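Local atomic coordinates of heme-binding protein A (Haemophilus parasuis 29755, PDB entry 3TPA), a protein that probably binds glutathione, as a member of family 5 of the bacterial extracellular solute-binding proteins, although it was named for heme binding. Residues P281-V286 with N349-E354; H294-K299 with E373-D378; A340-A345 with I382-K387. The protein carries 1 engineered substitution. One frame throughout, in Å; residues are numbered along the deposited sequence.

How the contacts relate
The three contacts lie at one outer end of the chain, on the same side of its centre. Their segments alternate along the sequence: first 281-286, 294-299 and 340-345, then 349-354, 373-378 and 382-387 in the same order. Centres of contacts 1 and 3 are about 7 Å apart, and backbone bonds between the neighbouring parallel strands 351-356 and 384-389 join them. The centre of contact 2 is about 13 Å from that of contact 3 and about 16 Å from that of contact 1, on helix 368-381, which connects those two strands. The strand-helix-strand unit is thus packed at three places against helices 286-294, 298-306 and 335-344 or the turns beside them, at the edge of a mixed sheet.

Contact 1: residues P281-V286 with N349-E354; sequences PELNNV and NGFETE
Phe-351 is where 349-354 first meets the other segment, and its ring lies beneath the side chain of Glu-282. The evidence is geometric: Glu-282 CB stands 3.8 Å from the centroid of the Phe-351 ring and only 5° off the ring normal, a CH-pi contact placed almost exactly over the middle of the face. The next carbon slides toward the ring's root, bringing Glu-282 CG to 3.7 Å from Phe-351 CG. The two side chains therefore run past each other in opposite directions. The bend at chi2 (82°) swings the carboxylate to the CD1 side, beyond the root of the ring, where Glu-282 OE1 ends 4.0 Å from Phe-351 CD1, with the carboxylate and ring planes 25° apart. Leu-283 adds a looser apolar touch, CD2 to Phe-351 CZ at 4.4 Å, from an oblique direction.

Phe-351 belongs to the strand 351-356 of the mixed sheet, paired through its backbone with Gly-383 and Lys-385 of the parallel neighbour. Facing it, residues 282-285 form a type I beta turn, closed by Asn-285 N to Glu-282 O at 3.1 Å, and Asn-285 then serves as N-cap of helix 286-294. The contact thus joins the turn leading into a helix to an inner strand of the sheet; Val-288 of that helix and Val-384 of the neighbouring strand also touch the Phe-351 side chain.

One residue on, Glu-352 takes part through its main chain. A water donates to Glu-282 OE1 at 2.6 Å and to Glu-352 O at 3.1 Å, bridging carboxylate and strand where no direct hydrogen bond crosses. Thr-353, whose CB is directed toward the turn, continues the strand and packs its side chain on Val-384 and Ala-386.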
loop_
_atom_site.group_PDB
_atom_site.type_symbol
_atom_site.label_atom_id
_atom_site.label_comp_id
_atom_site.label_asym_id
_atom_site.label_seq_id
_atom_site.Cartn_x
_atom_site.Cartn_y
_atom_site.Cartn_z
ATOM N N PRO A 281 -7.925 2.483 -32.519
ATOM C CA PRO A 281 -7.328 2.955 -33.775
ATOM C C PRO A 281 -6.426 4.180 -33.615
ATOM O O PRO A 281 -5.267 4.121 -34.009
ATOM C CB PRO A 281 -8.550 3.274 -34.638
ATOM C CG PRO A 281 -9.594 2.312 -34.138
ATOM C CD PRO A 281 -9.369 2.223 -32.656
ATOM N N GLU A 282 -6.935 5.264 -33.043
ATOM C CA GLU A 282 -6.141 6.493 -32.929
ATOM C C GLU A 282 -5.141 6.423 -31.772
ATOM O O GLU A 282 -3.995 6.893 -31.872
ATOM C CB GLU A 282 -7.058 7.710 -32.761
ATOM C CG GLU A 282 -7.880 8.053 -33.999
ATOM C CD GLU A 282 -9.130 7.206 -34.125
ATOM O OE1 GLU A 282 -9.688 6.803 -33.087
ATOM O OE2 GLU A 282 -9.568 6.945 -35.266
ATOM N N LEU A 283 -5.575 5.813 -30.675
ATOM C CA LEU A 283 -4.738 5.683 -29.485
ATOM C C LEU A 283 -3.583 4.698 -29.669
ATOM O O LEU A 283 -2.681 4.628 -28.835
ATOM C CB LEU A 283 -5.599 5.270 -28.288
ATOM C CG LEU A 283 -6.741 6.242 -27.935
ATOM C CD1 LEU A 283 -7.444 5.784 -26.669
ATOM C CD2 LEU A 283 -6.226 7.659 -27.752
ATOM N N ASN A 284 -3.620 3.917 -30.748
ATOM C CA ASN A 284 -2.506 3.011 -31.072
ATOM C C ASN A 284 -1.274 3.763 -31.568
ATOM O O ASN A 284 -0.179 3.216 -31.662
ATOM C CB ASN A 284 -2.924 1.971 -32.119
ATOM C CG ASN A 284 -1.787 1.042 -32.491
ATOM O OD1 ASN A 284 -1.136 1.224 -33.521
ATOM N ND2 ASN A 284 -1.523 0.052 -31.638
ATOM N N ASN A 285 -1.475 5.035 -31.868
ATOM C CA ASN A 285 -0.464 5.885 -32.463
ATOM C C ASN A 285 0.286 6.680 -31.399
ATOM O O ASN A 285 -0.285 7.500 -30.699
ATOM C CB ASN A 285 -1.150 6.812 -33.460
ATOM C CG ASN A 285 -0.189 7.721 -34.169
ATOM O OD1 ASN A 285 0.654 8.357 -33.547
ATOM N ND2 ASN A 285 -0.318 7.800 -35.487
ATOM N N VAL A 286 1.579 6.437 -31.273
ATOM C CA VAL A 286 2.341 7.018 -30.165
ATOM C C VAL A 286 2.300 8.549 -30.159
ATOM O O VAL A 286 2.270 9.179 -29.099
ATOM C CB VAL A 286 3.806 6.527 -30.175
ATOM C CG1 VAL A 286 4.461 6.892 -31.483
ATOM C CG2 VAL A 286 4.586 7.128 -29.015
ATOM N N ASN A 349 -7.995 17.183 -38.088
ATOM C CA ASN A 349 -9.257 17.545 -37.435
ATOM C C ASN A 349 -9.497 16.772 -36.135
ATOM O O ASN A 349 -10.614 16.739 -35.625
ATOM C CB ASN A 349 -10.438 17.322 -38.386
ATOM C CG ASN A 349 -10.229 17.981 -39.734
ATOM O OD1 ASN A 349 -9.874 19.157 -39.814
ATOM N ND2 ASN A 349 -10.432 17.216 -40.805
ATOM N N GLY A 350 -8.447 16.137 -35.615
ATOM C CA GLY A 350 -8.568 15.307 -34.433
ATOM C C GLY A 350 -9.505 14.135 -34.679
ATOM O O GLY A 350 -9.535 13.569 -35.774
ATOM N N PHE A 351 -10.284 13.785 -33.663
ATOM C CA PHE A 351 -11.142 12.608 -33.727
ATOM C C PHE A 351 -12.103 12.556 -32.531
ATOM O O PHE A 351 -12.036 13.382 -31.633
ATOM C CB PHE A 351 -10.280 11.334 -33.788
ATOM C CG PHE A 351 -9.338 11.178 -32.620
ATOM C CD1 PHE A 351 -9.722 10.473 -31.492
ATOM C CD2 PHE A 351 -8.070 11.743 -32.651
ATOM C CE1 PHE A 351 -8.854 10.327 -30.417
ATOM C CE2 PHE A 351 -7.203 11.604 -31.575
ATOM C CZ PHE A 351 -7.597 10.897 -30.461
ATOM N N GLU A 352 -13.004 11.582 -32.529
ATOM C CA GLU A 352 -13.922 11.430 -31.416
ATOM C C GLU A 352 -13.490 10.239 -30.576
ATOM O O GLU A 352 -12.972 9.251 -31.095
ATOM C CB GLU A 352 -15.366 11.230 -31.899
ATOM C CG GLU A 352 -15.926 12.351 -32.779
ATOM C CD GLU A 352 -17.276 11.976 -33.378
ATOM O OE1 GLU A 352 -17.428 10.813 -33.812
ATOM O OE2 GLU A 352 -18.189 12.829 -33.401
ATOM N N THR A 353 -13.717 10.332 -29.275
ATOM C CA THR A 353 -13.324 9.264 -28.360
ATOM C C THR A 353 -14.173 9.349 -27.089
ATOM O O THR A 353 -15.179 10.050 -27.066
ATOM C CB THR A 353 -11.807 9.316 -28.044
ATOM O OG1 THR A 353 -11.435 8.167 -27.278
ATOM C CG2 THR A 353 -11.442 10.591 -27.273
ATOM N N GLU A 354 -13.782 8.627 -26.044
ATOM C CA GLU A 354 -14.532 8.612 -24.798
ATOM C C GLU A 354 -13.592 8.662 -23.612
ATOM O O GLU A 354 -12.480 8.144 -23.665
ATOM C CB GLU A 354 -15.359 7.330 -24.671
ATOM C CG GLU A 354 -16.415 7.094 -25.727
ATOM C CD GLU A 354 -17.165 5.785 -25.491
ATOM O OE1 GLU A 354 -16.506 4.760 -25.200
ATOM O OE2 GLU A 354 -18.414 5.785 -25.574
HETATM O O HOH W 1 -11.987 6.433 -31.833
#

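Contact 2: residues H294-K299 with E373-D378; sequences HATDKK and EIIQAD
The carboxylates of Asp-297 and Asp-378 approach through their OD2 atoms and are not stacked: their planes are turned about 32° from each other and the groups are well offset, with the two OD2 atoms 4.3 Å apart. The direct touch across the segments is Asp-297 CB to Asp-378 OD2, 3.6 Å, raised obliquely from the Asp-378 carboxylate plane. Asp-297 has CG anti to the backbone N (chi1 -163°), which turns OD2 toward the water it shares with Asp-378, while CB makes the direct touch.

Water takes the place of a direct bond. One molecule donates to both carboxylates, 2.5 Å from Asp-297 OD2 and 2.7 Å from Asp-378 OD2, and so lies between two like charges whose repulsion it probably eases. A second donates to Asp-378 OD2 at 2.6 Å and to Ala-295 O, while accepting from Asp-297 N at 2.9 Å. Asp-378 OD2 is therefore gripped by two waters, and its OD1 forms a salt bridge with Lys-381, which should help to stabilise the negative charge.

These bonds are made at a junction between helices. Ala-295 is the first residue to leave helix 286-294, and Asp-297, the centre of an inverse gamma turn, is the N-cap of helix 298-306, its OD1 accepting from Ala-300 N. The short linker rests against one side of helix 368-381.

Backbones come near here, with Thr-296 CA 6.0 Å from Ile-375 CA. Van der Waals contacts carry the remainder: Asp-378 CB packs on the carbonyl oxygen of Ala-295, and Thr-296 CG2 reaches Ile-375 CG1 at 4.2 Å. The hydroxyl of Thr-296 is engaged elsewhere, with Leu-292 O, leaving its methyl branch for this contact. Ile-374 and Ile-375 also touch Ile-301, extending the apolar seam along helix 298-306.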
loop_
_atom_site.group_PDB
_atom_site.type_symbol
_atom_site.label_atom_id
_atom_site.label_comp_id
_atom_site.label_asym_id
_atom_site.label_seq_id
_atom_site.Cartn_x
_atom_site.Cartn_y
_atom_site.Cartn_z
ATOM N N HIS A 294 0.472 16.086 -23.802
ATOM C CA HIS A 294 0.713 17.530 -23.850
ATOM C C HIS A 294 -0.536 18.341 -23.538
ATOM O O HIS A 294 -0.433 19.463 -23.073
ATOM C CB HIS A 294 1.254 17.980 -25.223
ATOM C CG HIS A 294 2.725 17.776 -25.394
ATOM N ND1 HIS A 294 3.662 18.487 -24.676
ATOM C CD2 HIS A 294 3.420 16.949 -26.206
ATOM C CE1 HIS A 294 4.874 18.097 -25.028
ATOM N NE2 HIS A 294 4.756 17.175 -25.964
ATOM N N ALA A 295 -1.710 17.778 -23.813
ATOM C CA ALA A 295 -2.967 18.483 -23.585
ATOM C C ALA A 295 -3.626 18.080 -22.272
ATOM O O ALA A 295 -4.830 18.220 -22.117
ATOM C CB ALA A 295 -3.923 18.263 -24.745
ATOM N N THR A 296 -2.830 17.555 -21.346
ATOM C CA THR A 296 -3.307 17.194 -20.013
ATOM C C THR A 296 -2.699 18.200 -19.038
ATOM O O THR A 296 -1.488 18.217 -18.814
ATOM C CB THR A 296 -2.936 15.723 -19.621
ATOM O OG1 THR A 296 -3.491 14.814 -20.576
ATOM C CG2 THR A 296 -3.491 15.353 -18.238
ATOM N N ASP A 297 -3.554 19.066 -18.494
ATOM C CA ASP A 297 -3.131 20.116 -17.568
ATOM C C ASP A 297 -3.054 19.510 -16.172
ATOM O O ASP A 297 -4.029 19.540 -15.431
ATOM C CB ASP A 297 -4.162 21.254 -17.571
ATOM C CG ASP A 297 -3.622 22.544 -16.963
ATOM O OD1 ASP A 297 -2.665 22.481 -16.170
ATOM O OD2 ASP A 297 -4.171 23.627 -17.267
ATOM N N LYS A 298 -1.904 18.935 -15.824
ATOM C CA LYS A 298 -1.776 18.204 -14.566
ATOM C C LYS A 298 -1.884 19.130 -13.348
ATOM O O LYS A 298 -2.508 18.777 -12.354
ATOM C CB LYS A 298 -0.464 17.413 -14.516
ATOM C CG LYS A 298 -0.276 16.410 -15.682
ATOM C CD LYS A 298 1.062 15.662 -15.600
ATOM C CE LYS A 298 1.327 14.845 -16.872
ATOM N NZ LYS A 298 2.526 13.960 -16.728
ATOM N N LYS A 299 -1.258 20.302 -13.419
ATOM C CA LYS A 299 -1.326 21.254 -12.307
ATOM C C LYS A 299 -2.773 21.686 -12.030
ATOM O O LYS A 299 -3.187 21.744 -10.879
ATOM C CB LYS A 299 -0.470 22.489 -12.582
ATOM C CG LYS A 299 -0.434 23.507 -11.430
ATOM C CD LYS A 299 0.131 24.853 -11.895
ATOM C CE LYS A 299 0.318 25.831 -10.736
ATOM N NZ LYS A 299 -0.953 26.197 -10.048
ATOM N N GLU A 373 -13.620 16.073 -16.531
ATOM C CA GLU A 373 -14.177 17.294 -17.123
ATOM C C GLU A 373 -13.083 18.247 -17.585
ATOM O O GLU A 373 -13.173 18.848 -18.657
ATOM C CB GLU A 373 -15.103 18.008 -16.123
ATOM C CG GLU A 373 -16.458 17.361 -15.986
ATOM C CD GLU A 373 -17.257 17.906 -14.818
ATOM O OE1 GLU A 373 -16.734 18.768 -14.078
ATOM O OE2 GLU A 373 -18.409 17.458 -14.632
ATOM N N ILE A 374 -12.052 18.396 -16.764
ATOM C CA ILE A 374 -10.948 19.305 -17.086
ATOM C C ILE A 374 -10.250 18.833 -18.350
ATOM O O ILE A 374 -9.981 19.603 -19.285
ATOM C CB ILE A 374 -9.928 19.369 -15.929
ATOM C CG1 ILE A 374 -10.520 20.145 -14.751
ATOM C CG2 ILE A 374 -8.608 20.014 -16.383
ATOM C CD1 ILE A 374 -9.779 19.936 -13.478
ATOM N N ILE A 375 -9.975 17.540 -18.388
ATOM C CA ILE A 375 -9.323 16.945 -19.549
ATOM C C ILE A 375 -10.193 17.068 -20.795
ATOM O O ILE A 375 -9.714 17.458 -21.843
ATOM C CB ILE A 375 -8.959 15.482 -19.272
ATOM C CG1 ILE A 375 -7.688 15.437 -18.431
ATOM C CG2 ILE A 375 -8.734 14.734 -20.556
ATOM C CD1 ILE A 375 -7.806 14.542 -17.233
ATOM N N GLN A 376 -11.478 16.755 -20.666
ATOM C CA GLN A 376 -12.414 16.908 -21.779
ATOM C C GLN A 376 -12.352 18.314 -22.414
ATOM O O GLN A 376 -12.347 18.440 -23.641
ATOM C CB GLN A 376 -13.842 16.601 -21.322
ATOM C CG GLN A 376 -14.917 16.872 -22.365
ATOM C CD GLN A 376 -16.318 16.641 -21.810
ATOM O OE1 GLN A 376 -16.663 17.143 -20.744
ATOM N NE2 GLN A 376 -17.122 15.865 -22.522
ATOM N N ALA A 377 -12.292 19.353 -21.582
ATOM C CA ALA A 377 -12.298 20.746 -22.069
ATOM C C ALA A 377 -11.034 21.120 -22.823
ATOM O O ALA A 377 -11.092 21.828 -23.834
ATOM C CB ALA A 377 -12.523 21.736 -20.911
ATOM N N ASP A 378 -9.884 20.668 -22.328
ATOM C CA ASP A 378 -8.620 20.920 -23.022
ATOM C C ASP A 378 -8.516 20.069 -24.280
ATOM O O ASP A 378 -8.134 20.557 -25.343
ATOM C CB ASP A 378 -7.420 20.688 -22.100
ATOM C CG ASP A 378 -7.264 21.794 -21.068
ATOM O OD1 ASP A 378 -7.578 22.950 -21.414
ATOM O OD2 ASP A 378 -6.842 21.516 -19.922
HETATM O O HOH W 2 -6.207 18.990 -19.580
HETATM O O HOH W 3 -6.341 23.793 -18.489
#

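Contact 3: residues A340-A345 with I382-K387; sequences ALLAEA and IGVKAK
Leu-342 and Ile-382 cross at about a right angle, and their ends meet methyl to methyl. Leu-342 CD1 is 3.5 Å from Ile-382 CD1, tighter than a usual van der Waals contact between carbons. On the isoleucine side, chi1 of 68° sets CG1 between the backbone N and the carbonyl carbon, a position from which the CG1-CD1 arm lies across the leucine branch; Ile-382 CG1 is itself 3.9 Å from Leu-342 CD1. Leu-342 CD1 also rests 3.6 Å from Ile-382 O and 3.8 Å from Val-384 CG2, so a single leucine branch makes every close approach.

Ile-382 and Val-384 flank Gly-383, just past the end of helix 368-381; Gly-383, with positive phi, is the C-prime residue of a Schellman motif. Past it the chain enters strand 384-389, an outermost strand of the mixed sheet, parallel to strand 351-356; the two strands and the intervening helix make a beta-alpha-beta crossover. Leu-342, from helix 335-344, is thus set against the exit of that crossover helix, with Ala-291 of helix 286-294 also touching its side chain.

Within the strand segment, Lys-385 folds back: its NZ donates to Gly-383 O at 3.0 Å, with a C=O...N angle of 131° and the donor tilted 28° from the carbonyl plane.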
loop_
_atom_site.group_PDB
_atom_site.type_symbol
_atom_site.label_atom_id
_atom_site.label_comp_id
_atom_site.label_asym_id
_atom_site.label_seq_id
_atom_site.Cartn_x
_atom_site.Cartn_y
_atom_site.Cartn_z
ATOM N N ALA A 340 -0.404 20.423 -32.993
ATOM C CA ALA A 340 0.576 20.232 -34.057
ATOM C C ALA A 340 1.010 18.757 -34.173
ATOM O O ALA A 340 1.097 18.214 -35.268
ATOM C CB ALA A 340 1.777 21.138 -33.832
ATOM N N LEU A 341 1.264 18.118 -33.033
ATOM C CA LEU A 341 1.584 16.694 -32.983
ATOM C C LEU A 341 0.472 15.850 -33.578
ATOM O O LEU A 341 0.739 14.892 -34.290
ATOM C CB LEU A 341 1.847 16.233 -31.552
ATOM C CG LEU A 341 3.264 15.811 -31.202
ATOM C CD1 LEU A 341 3.321 15.327 -29.770
ATOM C CD2 LEU A 341 3.754 14.744 -32.163
ATOM N N LEU A 342 -0.772 16.205 -33.279
ATOM C CA LEU A 342 -1.928 15.522 -33.862
ATOM C C LEU A 342 -1.946 15.590 -35.394
ATOM O O LEU A 342 -2.219 14.589 -36.073
ATOM C CB LEU A 342 -3.231 16.095 -33.308
ATOM C CG LEU A 342 -3.678 15.558 -31.949
ATOM C CD1 LEU A 342 -5.049 16.127 -31.572
ATOM C CD2 LEU A 342 -3.721 14.048 -31.982
ATOM N N ALA A 343 -1.675 16.774 -35.938
ATOM C CA ALA A 343 -1.572 16.937 -37.391
ATOM C C ALA A 343 -0.474 16.025 -37.925
ATOM O O ALA A 343 -0.679 15.253 -38.857
ATOM C CB ALA A 343 -1.277 18.411 -37.750
ATOM N N GLU A 344 0.696 16.115 -37.311
ATOM C CA GLU A 344 1.817 15.248 -37.643
ATOM C C GLU A 344 1.440 13.763 -37.691
ATOM O O GLU A 344 1.892 13.036 -38.571
ATOM C CB GLU A 344 2.961 15.476 -36.657
ATOM C CG GLU A 344 4.229 14.748 -37.016
ATOM C CD GLU A 344 5.406 15.168 -36.160
ATOM O OE1 GLU A 344 5.373 16.264 -35.567
ATOM O OE2 GLU A 344 6.383 14.401 -36.088
ATOM N N ALA A 345 0.614 13.321 -36.744
ATOM C CA ALA A 345 0.207 11.916 -36.664
ATOM C C ALA A 345 -0.869 11.561 -37.693
ATOM O O ALA A 345 -1.289 10.413 -37.778
ATOM C CB ALA A 345 -0.284 11.580 -35.243
ATOM N N ILE A 382 -8.156 20.965 -28.907
ATOM C CA ILE A 382 -7.258 20.484 -29.964
ATOM C C ILE A 382 -7.972 19.557 -30.937
ATOM O O ILE A 382 -7.341 18.842 -31.701
ATOM C CB ILE A 382 -5.986 19.802 -29.425
ATOM C CG1 ILE A 382 -6.325 18.474 -28.736
ATOM C CG2 ILE A 382 -5.230 20.738 -28.500
ATOM C CD1 ILE A 382 -5.097 17.635 -28.424
ATOM N N GLY A 383 -9.299 19.581 -30.900
ATOM C CA GLY A 383 -10.096 18.837 -31.854
ATOM C C GLY A 383 -10.395 17.410 -31.455
ATOM O O GLY A 383 -10.928 16.642 -32.253
ATOM N N VAL A 384 -10.042 17.039 -30.226
ATOM C CA VAL A 384 -10.377 15.701 -29.730
ATOM C C VAL A 384 -11.687 15.772 -28.951
ATOM O O VAL A 384 -11.746 16.364 -27.866
ATOM C CB VAL A 384 -9.288 15.116 -28.816
ATOM C CG1 VAL A 384 -9.803 13.848 -28.121
ATOM C CG2 VAL A 384 -8.023 14.825 -29.600
ATOM N N LYS A 385 -12.732 15.157 -29.502
ATOM C CA LYS A 385 -14.062 15.249 -28.915
ATOM C C LYS A 385 -14.352 14.022 -28.072
ATOM O O LYS A 385 -14.785 12.992 -28.590
ATOM C CB LYS A 385 -15.126 15.382 -29.998
ATOM C CG LYS A 385 -14.932 16.575 -30.923
ATOM C CD LYS A 385 -14.261 16.166 -32.226
ATOM C CE LYS A 385 -14.029 17.375 -33.125
ATOM N NZ LYS A 385 -13.077 17.072 -34.238
ATOM N N ALA A 386 -14.128 14.145 -26.770
ATOM C CA ALA A 386 -14.243 13.014 -25.862
ATOM C C ALA A 386 -15.475 13.147 -24.969
ATOM O O ALA A 386 -15.556 14.045 -24.124
ATOM C CB ALA A 386 -12.975 12.904 -25.013
ATOM N N LYS A 387 -16.437 12.256 -25.169
ATOM C CA LYS A 387 -17.629 12.192 -24.336
ATOM C C LYS A 387 -17.315 11.517 -22.997
ATOM O O LYS A 387 -16.625 10.500 -22.959
ATOM C CB LYS A 387 -18.713 11.407 -25.071
ATOM C CG LYS A 387 -20.099 11.514 -24.454
ATOM C CD LYS A 387 -21.135 10.851 -25.337
ATOM C CE LYS A 387 -22.537 11.064 -24.804
ATOM N NZ LYS A 387 -23.498 11.265 -25.926
#